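Thymidylate synthase A (Bacillus subtilis, PDB 1BSP) catalyses the reductive methylation of dUMP to dTMP, with 5,10-methylenetetrahydrofolate serving as both methyl donor and reductant. Local coordinates at residues Q2-Y7 against I56-K61; K231-R236 against L272-A277; P242-N247 against F261-Y266. All blocks are in the same frame, centred on the assembly; numbering follows the deposited sequence.

In the fold
Contact 1 is the buried one: the first turn of helix 3-17 meets the loop that leads into helix 64-76 through a carboxylate bonded twice to T58 and an aromatic pocket. Contact 2 lies at the surface and rests on packing around L272, including a guanidinium face, with the C-terminal segment touching the end of helix 227-234. Contact 3, partly buried, is an antiparallel strand pair made by backbone hydrogen bonds. Loop 56-61 is common ground: T59 bonds to Q233 and R236 of contact 2, and the L57 carbonyl to Y266 of contact 3. Contacts 2 and 3 do not touch, although strands 243-246 and 261-264 lie within the chain between the two segments of contact 2.

Contact 1 (Q2-Y7 against I56-K61)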
loop_
_atom_site.group_PDB
_atom_site.type_symbol
_atom_site.label_atom_id
_atom_site.label_comp_id
_atom_site.label_asym_id
_atom_site.label_seq_id
_atom_site.Cartn_x
_atom_site.Cartn_y
_atom_site.Cartn_z
ATOM N N GLN B 2 10.489 -17.516 10.217
ATOM C CA GLN B 2 10.434 -17.288 11.656
ATOM C C GLN B 2 10.077 -15.843 11.963
ATOM O O GLN B 2 10.862 -14.925 11.736
ATOM C CB GLN B 2 11.732 -17.704 12.371
ATOM C CG GLN B 2 11.696 -17.563 13.904
ATOM C CD GLN B 2 10.403 -18.073 14.529
ATOM O OE1 GLN B 2 9.491 -17.293 14.789
ATOM N NE2 GLN B 2 10.325 -19.370 14.789
ATOM N N PHE B 3 8.864 -15.667 12.467
ATOM C CA PHE B 3 8.334 -14.376 12.855
ATOM C C PHE B 3 9.259 -13.741 13.899
ATOM O O PHE B 3 9.664 -12.590 13.747
ATOM C CB PHE B 3 6.941 -14.586 13.445
ATOM C CG PHE B 3 6.227 -13.321 13.793
ATOM C CD1 PHE B 3 6.364 -12.756 15.051
ATOM C CD2 PHE B 3 5.421 -12.691 12.863
ATOM C CE1 PHE B 3 5.711 -11.582 15.372
ATOM C CE2 PHE B 3 4.764 -11.516 13.181
ATOM C CZ PHE B 3 4.910 -10.959 14.434
ATOM N N ASP B 4 9.631 -14.512 14.923
ATOM C CA ASP B 4 10.502 -14.039 16.001
ATOM C C ASP B 4 11.772 -13.329 15.551
ATOM O O ASP B 4 12.114 -12.283 16.099
ATOM C CB ASP B 4 10.901 -15.181 16.937
ATOM C CG ASP B 4 9.727 -15.788 17.664
ATOM O OD1 ASP B 4 8.780 -15.060 18.020
ATOM O OD2 ASP B 4 9.764 -17.009 17.896
ATOM N N LYS B 5 12.472 -13.900 14.576
ATOM C CA LYS B 5 13.710 -13.312 14.067
ATOM C C LYS B 5 13.465 -11.958 13.386
ATOM O O LYS B 5 14.148 -10.972 13.680
ATOM C CB LYS B 5 14.382 -14.254 13.061
ATOM C CG LYS B 5 14.553 -15.702 13.512
ATOM C CD LYS B 5 15.631 -15.880 14.565
ATOM C CE LYS B 5 15.863 -17.361 14.860
ATOM N NZ LYS B 5 16.802 -17.575 15.997
ATOM N N GLN B 6 12.494 -11.922 12.473
ATOM C CA GLN B 6 12.164 -10.704 11.739
ATOM C C GLN B 6 11.597 -9.613 12.636
ATOM O O GLN B 6 11.893 -8.431 12.455
ATOM C CB GLN B 6 11.180 -11.015 10.617
ATOM C CG GLN B 6 11.805 -11.757 9.469
ATOM C CD GLN B 6 10.824 -11.986 8.360
ATOM O OE1 GLN B 6 10.239 -11.047 7.844
ATOM N NE2 GLN B 6 10.606 -13.245 8.009
ATOM N N TYR B 7 10.756 -10.021 13.579
ATOM C CA TYR B 7 10.145 -9.117 14.547
ATOM C C TYR B 7 11.255 -8.437 15.362
ATOM O O TYR B 7 11.315 -7.209 15.454
ATOM C CB TYR B 7 9.240 -9.926 15.486
ATOM C CG TYR B 7 8.532 -9.125 16.562
ATOM C CD1 TYR B 7 7.338 -8.451 16.290
ATOM C CD2 TYR B 7 9.043 -9.062 17.862
ATOM C CE1 TYR B 7 6.672 -7.742 17.281
ATOM C CE2 TYR B 7 8.388 -8.348 18.858
ATOM C CZ TYR B 7 7.205 -7.695 18.563
ATOM O OH TYR B 7 6.549 -7.008 19.554
ATOM N N ILE B 56 4.126 -16.699 13.742
ATOM C CA ILE B 56 3.549 -16.375 15.034
ATOM C C ILE B 56 4.681 -16.168 16.020
ATOM O O ILE B 56 5.780 -16.707 15.839
ATOM C CB ILE B 56 2.545 -17.462 15.505
ATOM C CG1 ILE B 56 1.644 -16.903 16.609
ATOM C CG2 ILE B 56 3.273 -18.719 15.972
ATOM C CD1 ILE B 56 0.450 -17.775 16.914
ATOM N N LEU B 57 4.438 -15.297 16.993
ATOM C CA LEU B 57 5.423 -14.961 18.012
ATOM C C LEU B 57 5.444 -16.041 19.092
ATOM O O LEU B 57 4.395 -16.549 19.497
ATOM C CB LEU B 57 5.072 -13.593 18.620
ATOM C CG LEU B 57 6.126 -12.720 19.320
ATOM C CD1 LEU B 57 7.225 -12.319 18.348
ATOM C CD2 LEU B 57 5.458 -11.479 19.869
ATOM N N THR B 58 6.640 -16.418 19.526
ATOM C CA THR B 58 6.774 -17.425 20.567
ATOM C C THR B 58 7.378 -16.850 21.848
ATOM O O THR B 58 7.217 -17.437 22.912
ATOM C CB THR B 58 7.621 -18.628 20.104
ATOM O OG1 THR B 58 8.990 -18.226 19.941
ATOM C CG2 THR B 58 7.077 -19.195 18.775
ATOM N N THR B 59 8.038 -15.692 21.750
ATOM C CA THR B 59 8.656 -15.041 22.912
ATOM C C THR B 59 7.623 -14.548 23.926
ATOM O O THR B 59 7.964 -14.149 25.027
ATOM C CB THR B 59 9.544 -13.876 22.490
ATOM O OG1 THR B 59 8.803 -13.020 21.612
ATOM C CG2 THR B 59 10.820 -14.383 21.795
ATOM N N LYS B 60 6.360 -14.551 23.531
ATOM C CA LYS B 60 5.271 -14.168 24.407
ATOM C C LYS B 60 4.071 -14.804 23.729
ATOM O O LYS B 60 4.197 -15.291 22.607
ATOM C CB LYS B 60 5.134 -12.647 24.479
ATOM C CG LYS B 60 4.373 -11.988 23.339
ATOM C CD LYS B 60 3.977 -10.582 23.737
ATOM C CE LYS B 60 2.949 -9.975 22.799
ATOM N NZ LYS B 60 2.728 -8.533 23.130
ATOM N N LYS B 61 2.924 -14.834 24.392
ATOM C CA LYS B 61 1.748 -15.436 23.785
ATOM C C LYS B 61 0.982 -14.463 22.896
ATOM O O LYS B 61 0.889 -13.272 23.204
ATOM C CB LYS B 61 0.804 -15.993 24.856
ATOM C CG LYS B 61 -0.393 -16.746 24.276
ATOM C CD LYS B 61 -1.227 -17.443 25.338
ATOM C CE LYS B 61 -2.192 -18.437 24.689
ATOM N NZ LYS B 61 -2.954 -19.260 25.680
HETATM O O HOH W 1 7.477 -18.746 15.282
HETATM O O HOH W 2 5.534 -8.373 22.251
#
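D4 and L57 join the first turn of the N-terminal helix 3-17 to the loop between strand 39-49 and helix 64-76. Q2 is the N-cap residue of this helix: its OE1 accepts from D4 N at 2.8 Å, the N-H lying in the amide carbonyl plane on a lone pair. The D4 side chain then grips T58 twice. Its OD1 takes the T58 backbone N-H through the syn lone pair, at 2.9 Å and nearly straight. Its OD2 receives the T58 hydroxyl, also on the syn side but 29° out of the carboxylate plane. This two-point grip holds the carboxylate against rotation, and its position near the N-terminal end of a helix would probably help stabilise the negative charge. T58 OG1 is shared, because F239 N also bonds to it.

L57 packs beside this carboxylate. Its CB lies 3.9 Å from F3 CE1, and CG faces D4 OD1 and the same ring. With CG anti to the backbone N (chi1 -157°), the CD1 branch reaches in among three partners. It sits at the edge of the F3 ring, in its plane and 3.4 Å from CE1, and lies 3.2 Å from D4 OD1. CD2 turns instead to Q233 of helix 227-234. Helix 188-205 also borders the pocket, touching F3, Y7 and L57. The last partner of CD1 is Y7: the methyl lies over one face of its ring, toward the rim, in a CH-pi contact 4.0 Å from the centroid and 23° off the ring normal.

Contact 2 (K231-R236 against L272-A277); sequences KIQMER and LLFEVA
This is a surface packing contact without hydrogen bonds between the segments, in which L272, on the C-terminal segment that follows strand 261-264, packs against I232 and Q233 at the end of helix 227-234 and R236 just beyond it. The leucine meets an isoleucine and the aliphatic and flat parts of two polar side chains, and carries nearly all of the contact. With CG anti to its own carbonyl carbon (chi1 -79°), its side chain points at the helix end and divides its two methyls between different neighbours. CD1 presses on the aliphatic part of Q233, 3.3 Å from CB, and crosses that side chain obliquely. CD2 passes I232 CG2 at 4.0 Å, the two side chains running in opposite directions.

R236 comes from the opposite direction with its chain extended from CG to NE, and lays one guanidinium face on the leucine. L272 CG is 3.2 Å above that plane, toward the rim, and CD2 is 3.4 Å from NH2. The contact uses the flat face of the group, while NH1 bonds to the carbonyls of T59 and D270. Putting an alanine here would probably leave T59 O and D270 O without this donor and uncover the CG and CD2 side of L272. Q233 OE1 approaches F274 CZ at 4.0 Å, the amide and ring planes 41° apart, while NE2 bonds to T59 OG1.

The F274 side chain lies about 7 Å from that of D183, and A277, farther along, is predicted to bind the folate cofactor. F274 packs on N229 and L230 of helix 227-234 and meets H226 edge-to-face; elsewhere on this helix, M234 touches helix 3-17.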
loop_
_atom_site.group_PDB
_atom_site.type_symbol
_atom_site.label_atom_id
_atom_site.label_comp_id
_atom_site.label_asym_id
_atom_site.label_seq_id
_atom_site.Cartn_x
_atom_site.Cartn_y
_atom_site.Cartn_z
ATOM N N LYS B 231 12.948 -5.070 25.278
ATOM C CA LYS B 231 14.351 -5.401 25.470
ATOM C C LYS B 231 14.441 -6.800 26.071
ATOM O O LYS B 231 15.240 -7.630 25.626
ATOM C CB LYS B 231 15.000 -4.380 26.412
ATOM C CG LYS B 231 15.617 -3.177 25.722
ATOM C CD LYS B 231 16.896 -3.600 25.033
ATOM C CE LYS B 231 17.651 -2.439 24.413
ATOM N NZ LYS B 231 18.979 -2.922 23.917
ATOM N N ILE B 232 13.600 -7.051 27.072
ATOM C CA ILE B 232 13.534 -8.335 27.767
ATOM C C ILE B 232 13.167 -9.446 26.780
ATOM O O ILE B 232 13.902 -10.422 26.610
ATOM C CB ILE B 232 12.465 -8.284 28.892
ATOM C CG1 ILE B 232 12.918 -7.352 30.012
ATOM C CG2 ILE B 232 12.177 -9.677 29.435
ATOM C CD1 ILE B 232 11.875 -7.173 31.102
ATOM N N GLN B 233 12.026 -9.262 26.127
ATOM C CA GLN B 233 11.487 -10.187 25.143
ATOM C C GLN B 233 12.508 -10.575 24.074
ATOM O O GLN B 233 12.565 -11.725 23.656
ATOM C CB GLN B 233 10.248 -9.552 24.510
ATOM C CG GLN B 233 9.572 -10.344 23.427
ATOM C CD GLN B 233 8.296 -9.677 22.953
ATOM O OE1 GLN B 233 8.095 -8.481 23.153
ATOM N NE2 GLN B 233 7.428 -10.448 22.318
ATOM N N MET B 234 13.339 -9.633 23.651
ATOM C CA MET B 234 14.331 -9.942 22.636
ATOM C C MET B 234 15.341 -10.971 23.133
ATOM O O MET B 234 15.762 -11.842 22.378
ATOM C CB MET B 234 15.048 -8.676 22.175
ATOM C CG MET B 234 14.238 -7.807 21.232
ATOM S SD MET B 234 15.229 -6.497 20.487
ATOM C CE MET B 234 16.311 -7.473 19.427
ATOM N N GLU B 235 15.698 -10.885 24.410
ATOM C CA GLU B 235 16.663 -11.803 25.013
ATOM C C GLU B 235 16.064 -13.172 25.357
ATOM O O GLU B 235 16.778 -14.065 25.825
ATOM C CB GLU B 235 17.271 -11.170 26.272
ATOM C CG GLU B 235 18.615 -10.469 26.050
ATOM C CD GLU B 235 19.800 -11.244 26.633
ATOM O OE1 GLU B 235 19.656 -12.453 26.925
ATOM O OE2 GLU B 235 20.882 -10.638 26.803
ATOM N N ARG B 236 14.764 -13.337 25.126
ATOM C CA ARG B 236 14.085 -14.594 25.429
ATOM C C ARG B 236 14.385 -15.753 24.489
ATOM O O ARG B 236 14.872 -15.567 23.377
ATOM C CB ARG B 236 12.573 -14.393 25.512
ATOM C CG ARG B 236 12.111 -13.844 26.832
ATOM C CD ARG B 236 10.608 -13.847 26.890
ATOM N NE ARG B 236 10.102 -13.413 28.187
ATOM C CZ ARG B 236 8.809 -13.323 28.482
ATOM N NH1 ARG B 236 7.903 -13.642 27.573
ATOM N NH2 ARG B 236 8.421 -12.919 29.682
ATOM N N LEU B 272 4.369 -10.905 29.556
ATOM C CA LEU B 272 5.054 -9.610 29.554
ATOM C C LEU B 272 3.927 -8.584 29.529
ATOM O O LEU B 272 3.034 -8.687 28.688
ATOM C CB LEU B 272 5.889 -9.435 28.288
ATOM C CG LEU B 272 7.255 -10.098 28.139
ATOM C CD1 LEU B 272 7.802 -9.789 26.765
ATOM C CD2 LEU B 272 8.204 -9.582 29.200
ATOM N N LEU B 273 3.940 -7.614 30.440
ATOM C CA LEU B 273 2.875 -6.606 30.475
ATOM C C LEU B 273 3.218 -5.360 29.656
ATOM O O LEU B 273 4.381 -4.969 29.570
ATOM C CB LEU B 273 2.550 -6.220 31.921
ATOM C CG LEU B 273 2.128 -7.368 32.844
ATOM C CD1 LEU B 273 2.083 -6.882 34.274
ATOM C CD2 LEU B 273 0.776 -7.928 32.435
ATOM N N PHE B 274 2.208 -4.766 29.026
ATOM C CA PHE B 274 2.393 -3.564 28.209
ATOM C C PHE B 274 1.246 -2.602 28.431
ATOM O O PHE B 274 0.100 -2.931 28.144
ATOM C CB PHE B 274 2.446 -3.910 26.714
ATOM C CG PHE B 274 3.656 -4.680 26.317
ATOM C CD1 PHE B 274 4.861 -4.031 26.094
ATOM C CD2 PHE B 274 3.596 -6.056 26.163
ATOM C CE1 PHE B 274 5.996 -4.737 25.720
ATOM C CE2 PHE B 274 4.730 -6.780 25.789
ATOM C CZ PHE B 274 5.932 -6.115 25.566
ATOM N N GLU B 275 1.569 -1.405 28.907
ATOM C CA GLU B 275 0.568 -0.377 29.158
ATOM C C GLU B 275 -0.201 -0.025 27.897
ATOM O O GLU B 275 0.385 0.122 26.813
ATOM C CB GLU B 275 1.222 0.896 29.694
ATOM C CG GLU B 275 1.016 1.138 31.170
ATOM C CD GLU B 275 1.451 2.528 31.577
ATOM O OE1 GLU B 275 0.651 3.467 31.381
ATOM O OE2 GLU B 275 2.587 2.681 32.078
ATOM N N VAL B 276 -1.503 0.167 28.060
ATOM C CA VAL B 276 -2.369 0.505 26.943
ATOM C C VAL B 276 -2.421 2.001 26.667
ATOM O O VAL B 276 -2.586 2.804 27.585
ATOM C CB VAL B 276 -3.803 -0.017 27.172
ATOM C CG1 VAL B 276 -4.684 0.297 25.969
ATOM C CG2 VAL B 276 -3.772 -1.509 27.413
ATOM N N ALA B 277 -2.242 2.359 25.395
ATOM C CA ALA B 277 -2.295 3.748 24.942
ATOM C C ALA B 277 -3.719 3.982 24.444
ATOM O O ALA B 277 -4.337 3.074 23.882
ATOM C CB ALA B 277 -1.295 3.977 23.821
#

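Contact 3 (P242-N247 against F261-Y266)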
loop_
_atom_site.group_PDB
_atom_site.type_symbol
_atom_site.label_atom_id
_atom_site.label_comp_id
_atom_site.label_asym_id
_atom_site.label_seq_id
_atom_site.Cartn_x
_atom_site.Cartn_y
_atom_site.Cartn_z
ATOM N N PRO B 242 4.745 -23.490 15.693
ATOM C CA PRO B 242 3.690 -24.488 15.866
ATOM C C PRO B 242 3.047 -24.856 14.529
ATOM O O PRO B 242 3.407 -24.322 13.476
ATOM C CB PRO B 242 2.699 -23.767 16.775
ATOM C CG PRO B 242 2.798 -22.355 16.279
ATOM C CD PRO B 242 4.293 -22.169 16.164
ATOM N N GLU B 243 2.075 -25.753 14.582
ATOM C CA GLU B 243 1.387 -26.183 13.384
ATOM C C GLU B 243 -0.052 -25.708 13.475
ATOM O O GLU B 243 -0.666 -25.774 14.539
ATOM C CB GLU B 243 1.448 -27.706 13.261
ATOM C CG GLU B 243 1.108 -28.221 11.870
ATOM C CD GLU B 243 1.334 -29.718 11.711
ATOM O OE1 GLU B 243 2.381 -30.226 12.179
ATOM O OE2 GLU B 243 0.464 -30.381 11.100
ATOM N N LEU B 244 -0.565 -25.160 12.383
ATOM C CA LEU B 244 -1.936 -24.686 12.356
ATOM C C LEU B 244 -2.744 -25.708 11.582
ATOM O O LEU B 244 -2.368 -26.083 10.472
ATOM C CB LEU B 244 -2.026 -23.328 11.659
ATOM C CG LEU B 244 -3.433 -22.777 11.422
ATOM C CD1 LEU B 244 -4.117 -22.503 12.740
ATOM C CD2 LEU B 244 -3.364 -21.516 10.599
ATOM N N TRP B 245 -3.826 -26.184 12.183
ATOM C CA TRP B 245 -4.687 -27.156 11.535
ATOM C C TRP B 245 -5.990 -26.486 11.140
ATOM O O TRP B 245 -6.625 -25.821 11.960
ATOM C CB TRP B 245 -4.983 -28.319 12.491
ATOM C CG TRP B 245 -6.077 -29.240 12.015
ATOM C CD1 TRP B 245 -5.930 -30.341 11.225
ATOM C CD2 TRP B 245 -7.483 -29.127 12.286
ATOM N NE1 TRP B 245 -7.153 -30.917 10.986
ATOM C CE2 TRP B 245 -8.122 -30.193 11.627
ATOM C CE3 TRP B 245 -8.260 -28.223 13.024
ATOM C CZ2 TRP B 245 -9.503 -30.387 11.679
ATOM C CZ3 TRP B 245 -9.642 -28.415 13.077
ATOM C CH2 TRP B 245 -10.244 -29.488 12.408
ATOM N N ILE B 246 -6.366 -26.613 9.877
ATOM C CA ILE B 246 -7.630 -26.049 9.430
ATOM C C ILE B 246 -8.401 -27.236 8.873
ATOM O O ILE B 246 -7.821 -28.078 8.192
ATOM C CB ILE B 246 -7.480 -24.949 8.321
ATOM C CG1 ILE B 246 -6.656 -23.753 8.823
ATOM C CG2 ILE B 246 -8.864 -24.425 7.909
ATOM C CD1 ILE B 246 -5.155 -23.915 8.704
ATOM N N ASN B 247 -9.677 -27.337 9.238
ATOM C CA ASN B 247 -10.551 -28.414 8.780
ATOM C C ASN B 247 -10.396 -28.579 7.267
ATOM O O ASN B 247 -10.821 -27.713 6.492
ATOM C CB ASN B 247 -12.010 -28.100 9.140
ATOM C CG ASN B 247 -12.968 -29.224 8.764
ATOM O OD1 ASN B 247 -12.565 -30.239 8.187
ATOM N ND2 ASN B 247 -14.247 -29.039 9.076
ATOM N N PHE B 261 -10.369 -24.248 13.408
ATOM C CA PHE B 261 -9.003 -23.786 13.606
ATOM C C PHE B 261 -8.429 -24.303 14.910
ATOM O O PHE B 261 -9.065 -24.219 15.966
ATOM C CB PHE B 261 -8.970 -22.253 13.586
ATOM C CG PHE B 261 -9.467 -21.660 12.304
ATOM C CD1 PHE B 261 -8.650 -21.619 11.183
ATOM C CD2 PHE B 261 -10.768 -21.159 12.209
ATOM C CE1 PHE B 261 -9.115 -21.089 9.982
ATOM C CE2 PHE B 261 -11.245 -20.624 11.013
ATOM C CZ PHE B 261 -10.422 -20.588 9.899
ATOM N N LYS B 262 -7.206 -24.810 14.846
ATOM C CA LYS B 262 -6.581 -25.349 16.034
ATOM C C LYS B 262 -5.072 -25.310 15.920
ATOM O O LYS B 262 -4.497 -25.832 14.967
ATOM C CB LYS B 262 -7.062 -26.786 16.253
ATOM C CG LYS B 262 -6.642 -27.401 17.567
ATOM C CD LYS B 262 -7.249 -28.782 17.729
ATOM C CE LYS B 262 -6.901 -29.381 19.087
ATOM N NZ LYS B 262 -7.522 -30.730 19.253
ATOM N N LEU B 263 -4.434 -24.603 16.841
ATOM C CA LEU B 263 -2.985 -24.529 16.846
ATOM C C LEU B 263 -2.483 -25.706 17.670
ATOM O O LEU B 263 -2.975 -25.964 18.768
ATOM C CB LEU B 263 -2.493 -23.206 17.442
ATOM C CG LEU B 263 -2.435 -21.997 16.509
ATOM C CD1 LEU B 263 -1.910 -20.806 17.278
ATOM C CD2 LEU B 263 -1.526 -22.288 15.335
ATOM N N ILE B 264 -1.527 -26.432 17.112
ATOM C CA ILE B 264 -0.947 -27.596 17.762
ATOM C C ILE B 264 0.499 -27.331 18.162
ATOM O O ILE B 264 1.293 -26.844 17.355
ATOM C CB ILE B 264 -1.006 -28.849 16.825
ATOM C CG1 ILE B 264 -2.420 -29.436 16.796
ATOM C CG2 ILE B 264 0.008 -29.910 17.259
ATOM C CD1 ILE B 264 -3.382 -28.704 15.904
ATOM N N ASN B 265 0.821 -27.650 19.416
ATOM C CA ASN B 265 2.167 -27.484 19.966
ATOM C C ASN B 265 2.623 -26.030 19.989
ATOM O O ASN B 265 3.730 -25.702 19.545
ATOM C CB ASN B 265 3.172 -28.349 19.186
ATOM C CG ASN B 265 4.376 -28.763 20.029
ATOM O OD1 ASN B 265 4.580 -28.267 21.138
ATOM N ND2 ASN B 265 5.155 -29.710 19.515
ATOM N N TYR B 266 1.754 -25.153 20.481
ATOM C CA TYR B 266 2.089 -23.740 20.572
ATOM C C TYR B 266 2.770 -23.449 21.916
ATOM O O TYR B 266 2.100 -23.273 22.938
ATOM C CB TYR B 266 0.840 -22.873 20.388
ATOM C CG TYR B 266 1.107 -21.381 20.457
ATOM C CD1 TYR B 266 2.373 -20.854 20.169
ATOM C CD2 TYR B 266 0.103 -20.500 20.847
ATOM C CE1 TYR B 266 2.623 -19.495 20.277
ATOM C CE2 TYR B 266 0.341 -19.145 20.960
ATOM C CZ TYR B 266 1.599 -18.648 20.673
ATOM O OH TYR B 266 1.819 -17.300 20.779
#
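The W245 indole meets K262 obliquely, its CE3 3.7 Å from K262 CB; one indole face carries the backbone N of N247, 3.7 Å above the plane toward the rim. The F261 ring is met obliquely by I246 CG1, 3.8 Å from CD1. Y266 is likewise approached at a slant by P242 CG, the two side chains lying side by side and pointing the same way.

W245, K262, I246 and F261 belong to a two-stranded antiparallel sheet, whose strands 243-246 and 261-264 run at 156° to one another, with P242 and Y266 just beyond the strand ends. E243 with I264 and W245 with K262 are hydrogen-bonded pairs, each closed by two backbone bonds. I264 N to E243 O is the shortest, 2.8 Å and nearly straight at 176°, whereas K262 N to W245 O is more bent, at 143°. L244 with L263 and I246 with F261 are the non-hydrogen-bonded pairs, and L244 CD1 touches L263 CD2 at 3.7 Å.

Side chains alternate between the two faces. L244, I246, F261 and L263 turn inward, where L244, I246 and F261 touch helix 188-205, and F261 and L263 touch helix 64-76. The other face bears E243, W245, K262 and I264, with I264 CD1 resting 3.8 Å from W245 CB. The backbone bonds thus fix the register, while the apolar face binds this small sheet to the helices and the face of E243, W245, K262 and I264, part charged and part apolar, is exposed.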